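Local atomic coordinates of glycine oxidase (Bacillus cereus ATCC 14579, PDB entry 7CYX), a protein that probably oxidises glycine with molecular oxygen to glyoxylate, ammonium and hydrogen peroxide, using bound FAD, as part of thiamine diphosphate biosynthesis. Residues Arg81-Val86 with Ala167-Asp172; Arg287-Thr290 with Leu295-Ala298. All blocks are in the same frame, centred on the assembly; numbering follows the deposited sequence.

Interaction 1: residues Arg81-Val86 with Ala167-Asp172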
# COMPACT_ATOMS: atom_id res chain seq x y z
N ARG A 81 -1.75 -4.93 9.86
CA ARG A 81 -2.78 -4.12 9.21
C ARG A 81 -3.62 -3.40 10.28
O ARG A 81 -3.72 -2.17 10.24
CB ARG A 81 -3.63 -4.97 8.26
CG ARG A 81 -4.91 -4.30 7.79
CD ARG A 81 -4.75 -2.90 7.18
NE ARG A 81 -5.56 -1.87 7.84
CZ ARG A 81 -6.14 -0.83 7.25
NH1 ARG A 81 -6.26 -0.80 5.93
NH2 ARG A 81 -6.62 0.16 7.97
N GLU A 82 -4.13 -4.16 11.26
CA GLU A 82 -5.05 -3.65 12.28
C GLU A 82 -4.36 -2.58 13.14
O GLU A 82 -4.99 -1.61 13.52
CB GLU A 82 -5.62 -4.77 13.15
CG GLU A 82 -7.01 -5.21 12.69
CD GLU A 82 -7.48 -6.57 13.19
OE1 GLU A 82 -7.59 -6.74 14.42
OE2 GLU A 82 -7.73 -7.45 12.33
N LYS A 83 -3.07 -2.75 13.41
CA LYS A 83 -2.37 -1.88 14.30
C LYS A 83 -1.85 -0.63 13.57
O LYS A 83 -1.80 0.44 14.16
CB LYS A 83 -1.22 -2.65 14.95
CG LYS A 83 -0.52 -1.94 16.10
CD LYS A 83 0.72 -2.67 16.55
CE LYS A 83 1.44 -2.00 17.69
NZ LYS A 83 2.59 -2.83 18.12
N THR A 84 -1.39 -0.77 12.32
CA THR A 84 -0.57 0.30 11.72
C THR A 84 -1.24 0.91 10.50
O THR A 84 -0.78 1.97 10.03
CB THR A 84 0.80 -0.20 11.24
OG1 THR A 84 0.63 -1.03 10.09
CG2 THR A 84 1.53 -0.96 12.32
N GLY A 85 -2.22 0.20 9.95
CA GLY A 85 -2.93 0.59 8.74
C GLY A 85 -2.29 0.04 7.48
O GLY A 85 -2.94 -0.01 6.43
N VAL A 86 -1.01 -0.38 7.59
CA VAL A 86 -0.25 -0.89 6.46
C VAL A 86 -0.63 -2.35 6.24
O VAL A 86 -0.50 -3.12 7.16
CB VAL A 86 1.26 -0.76 6.68
CG1 VAL A 86 2.03 -1.48 5.59
CG2 VAL A 86 1.70 0.69 6.77
N ALA A 167 7.07 1.70 16.62
CA ALA A 167 7.00 3.11 17.01
C ALA A 167 5.72 3.36 17.83
O ALA A 167 5.77 4.00 18.88
CB ALA A 167 7.07 4.01 15.79
N ILE A 168 4.60 2.83 17.34
CA ILE A 168 3.32 2.88 18.01
C ILE A 168 3.46 2.31 19.44
O ILE A 168 2.86 2.85 20.39
CB ILE A 168 2.25 2.16 17.17
CG1 ILE A 168 1.87 3.01 15.95
CG2 ILE A 168 1.03 1.80 18.01
CD1 ILE A 168 1.13 2.28 14.85
N SER A 169 4.27 1.26 19.55
CA SER A 169 4.51 0.60 20.85
C SER A 169 5.61 1.32 21.61
O SER A 169 6.11 0.76 22.55
CB SER A 169 4.81 -0.85 20.66
OG SER A 169 3.63 -1.58 20.46
N GLY A 170 5.99 2.51 21.16
CA GLY A 170 6.97 3.33 21.90
C GLY A 170 8.37 3.31 21.34
O GLY A 170 9.24 3.94 21.94
N ALA A 171 8.62 2.62 20.24
CA ALA A 171 10.01 2.61 19.74
C ALA A 171 10.37 3.96 19.13
O ALA A 171 9.50 4.59 18.54
CB ALA A 171 10.24 1.48 18.78
N ASP A 172 11.61 4.38 19.32
CA ASP A 172 12.12 5.65 18.75
C ASP A 172 12.91 5.29 17.51
O ASP A 172 13.77 4.45 17.60
CB ASP A 172 13.03 6.37 19.73
CG ASP A 172 12.32 6.97 20.92
OD1 ASP A 172 11.11 7.10 20.86
OD2 ASP A 172 13.00 7.33 21.86
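Lys83 reaches Ser169 because its whole side chain is stretched out: CG lies anti to the backbone N (chi1 -170°) and every later torsion is close to 180°. Lys83 NZ thus gives Ser169 OG a hydrogen bond of 2.8 Å. NZ is also hydrogen-bonded to Ser165 OG, one turn back on helix 155-168, so the lysine holds one serine of the last helical turn and another just past its end. It runs alongside Ile168 in the opposite direction, Lys83 CE passing 3.8 Å from Ile168 CG2. The longer branch of the isoleucine runs toward the 81-86 backbone, putting Ile168 CD1 3.5 Å from Lys83 O. The side chains of Thr84 and Ile168 cross at about a right angle, Thr84 CG2 lying 4.1 Å from Ile168 CD1. Two helix C-termini meet here. Helix 155-168 closes with a Schellman motif, Gly170 being its C-prime residue, and the chain then enters strand 172-174 of the FAD-binding sheet; helix 73-84 ends in an ST turn, in which Thr84 OG1 accepts from Val86 N at 3.1 Å while also hydrogen-bonded to Leu80 O. Beyond Ile168 sits Gln240 of the second subunit, and Arg81 forms a salt bridge with Asp87 of that subunit.

Interaction 2: residues Arg287-Thr290 with Leu295-Ala298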
# COMPACT_ATOMS: atom_id res chain seq x y z
N ARG A 287 14.82 -13.42 -21.02
CA ARG A 287 14.54 -14.66 -20.33
C ARG A 287 13.04 -14.68 -20.00
O ARG A 287 12.40 -15.74 -20.09
CB ARG A 287 15.42 -14.83 -19.10
CG ARG A 287 15.40 -16.24 -18.53
CD ARG A 287 16.45 -16.46 -17.45
NE ARG A 287 16.37 -17.75 -16.77
CZ ARG A 287 17.16 -18.10 -15.76
NH1 ARG A 287 18.12 -17.28 -15.36
NH2 ARG A 287 16.98 -19.26 -15.15
N ALA A 288 12.48 -13.51 -19.67
CA ALA A 288 11.08 -13.44 -19.24
C ALA A 288 10.16 -13.71 -20.42
O ALA A 288 9.05 -14.24 -20.23
CB ALA A 288 10.77 -12.12 -18.61
N TYR A 289 10.61 -13.34 -21.63
CA TYR A 289 9.82 -13.46 -22.83
C TYR A 289 9.60 -14.95 -23.15
O TYR A 289 8.54 -15.31 -23.64
CB TYR A 289 10.47 -12.72 -24.02
CG TYR A 289 10.65 -11.22 -23.91
CD1 TYR A 289 9.91 -10.44 -23.03
CD2 TYR A 289 11.54 -10.57 -24.76
CE1 TYR A 289 10.07 -9.07 -22.97
CE2 TYR A 289 11.70 -9.19 -24.72
CZ TYR A 289 10.97 -8.43 -23.81
OH TYR A 289 11.13 -7.07 -23.74
N THR A 290 10.60 -15.80 -22.88
CA THR A 290 10.49 -17.23 -23.16
C THR A 290 9.48 -17.93 -22.22
O THR A 290 9.01 -19.01 -22.53
CB THR A 290 11.83 -17.97 -23.04
OG1 THR A 290 12.07 -18.10 -21.64
CG2 THR A 290 13.01 -17.30 -23.71
N LEU A 295 4.66 -10.20 -22.02
CA LEU A 295 5.38 -9.15 -21.29
C LEU A 295 6.05 -8.18 -22.28
O LEU A 295 6.49 -7.12 -21.87
CB LEU A 295 6.41 -9.76 -20.34
CG LEU A 295 5.87 -10.27 -19.01
CD1 LEU A 295 6.92 -11.11 -18.28
CD2 LEU A 295 5.39 -9.13 -18.11
N LYS A 296 6.11 -8.56 -23.56
CA LYS A 296 6.67 -7.74 -24.61
C LYS A 296 5.89 -6.43 -24.75
O LYS A 296 6.51 -5.40 -24.96
CB LYS A 296 6.68 -8.50 -25.94
CG LYS A 296 7.77 -9.56 -26.06
CD LYS A 296 7.54 -10.50 -27.23
CE LYS A 296 8.81 -11.15 -27.73
NZ LYS A 296 8.54 -12.47 -28.35
N GLU A 297 4.56 -6.50 -24.58
CA GLU A 297 3.62 -5.44 -24.92
C GLU A 297 2.97 -4.86 -23.66
O GLU A 297 1.97 -4.15 -23.74
CB GLU A 297 2.57 -5.96 -25.92
CG GLU A 297 3.17 -6.77 -27.08
CD GLU A 297 2.24 -7.16 -28.22
OE1 GLU A 297 1.00 -7.14 -28.04
OE2 GLU A 297 2.75 -7.48 -29.31
N ALA A 298 3.58 -5.15 -22.50
CA ALA A 298 3.30 -4.51 -21.21
C ALA A 298 3.90 -3.09 -21.14
O ALA A 298 4.39 -2.55 -22.13
CB ALA A 298 3.86 -5.40 -20.11
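Tyr289 presents one face of its ring to the side chain of Lys296, and the contact is organised round that pairing. Lys296 CG stands almost squarely above the ring, 3.8 Å from the centroid of the Tyr289 ring and only 8° off the ring normal, which makes this a CH-pi interaction. The lysine chain then slants across the ring instead of following its long axis: beyond CG it stays extended, and Lys296 CE passes 4.1 Å from Tyr289 CD2. Its aliphatic part therefore does the packing at this site, on the outer, more exposed side of the contact. Tyr289 holds CG anti to its carbonyl carbon (chi1 -62°), and this torsion swings the ring toward the 295-298 segment although the CB bond itself sets off along the flank. Leu295 C also comes within 4.2 Å of Tyr289 CE1.

Leu295 turns its own side chain inward, where its CD1 meets Ala288 CB at 4.0 Å. Both residues are buried, and both also rest on Ile253 and Ile263 from two strands of the large sheet, while Leu295 further touches Val235. No hydrogen bond joins the two segments. On the helix, Thr290 OG1 donates to Arg287 O at 2.8 Å and is also hydrogen-bonded to Gln100 NE2. The arrangement is that of a short helix-to-strand connection: after helix 278-291 the chain folds back through a 3-10 turn against the helix's last turn before entering strand 299-311, an outermost strand of the large mixed sheet.

Overall arrangement
Interactions 1 and 2 lie in different parts of the same chain, their centres 39 Å apart and their nearest atoms about 25 Å apart, without touching. Along the sequence they follow in series. The first joins the ends of helices 73-84 and 155-168, the latter leading into strand 172-174 of the sheet that includes strands 5-10 and 30-33, and borders the second subunit; the second packs on strands of the large mixed sheet, where Ala288 and Leu295 rest, and meets no other chain of the assembly. Both are peripheral, their centres about 21 and 26 Å from the centre of the chain, and lie away from the residues that bind FAD, such as Val14, Glu34 and Gly337.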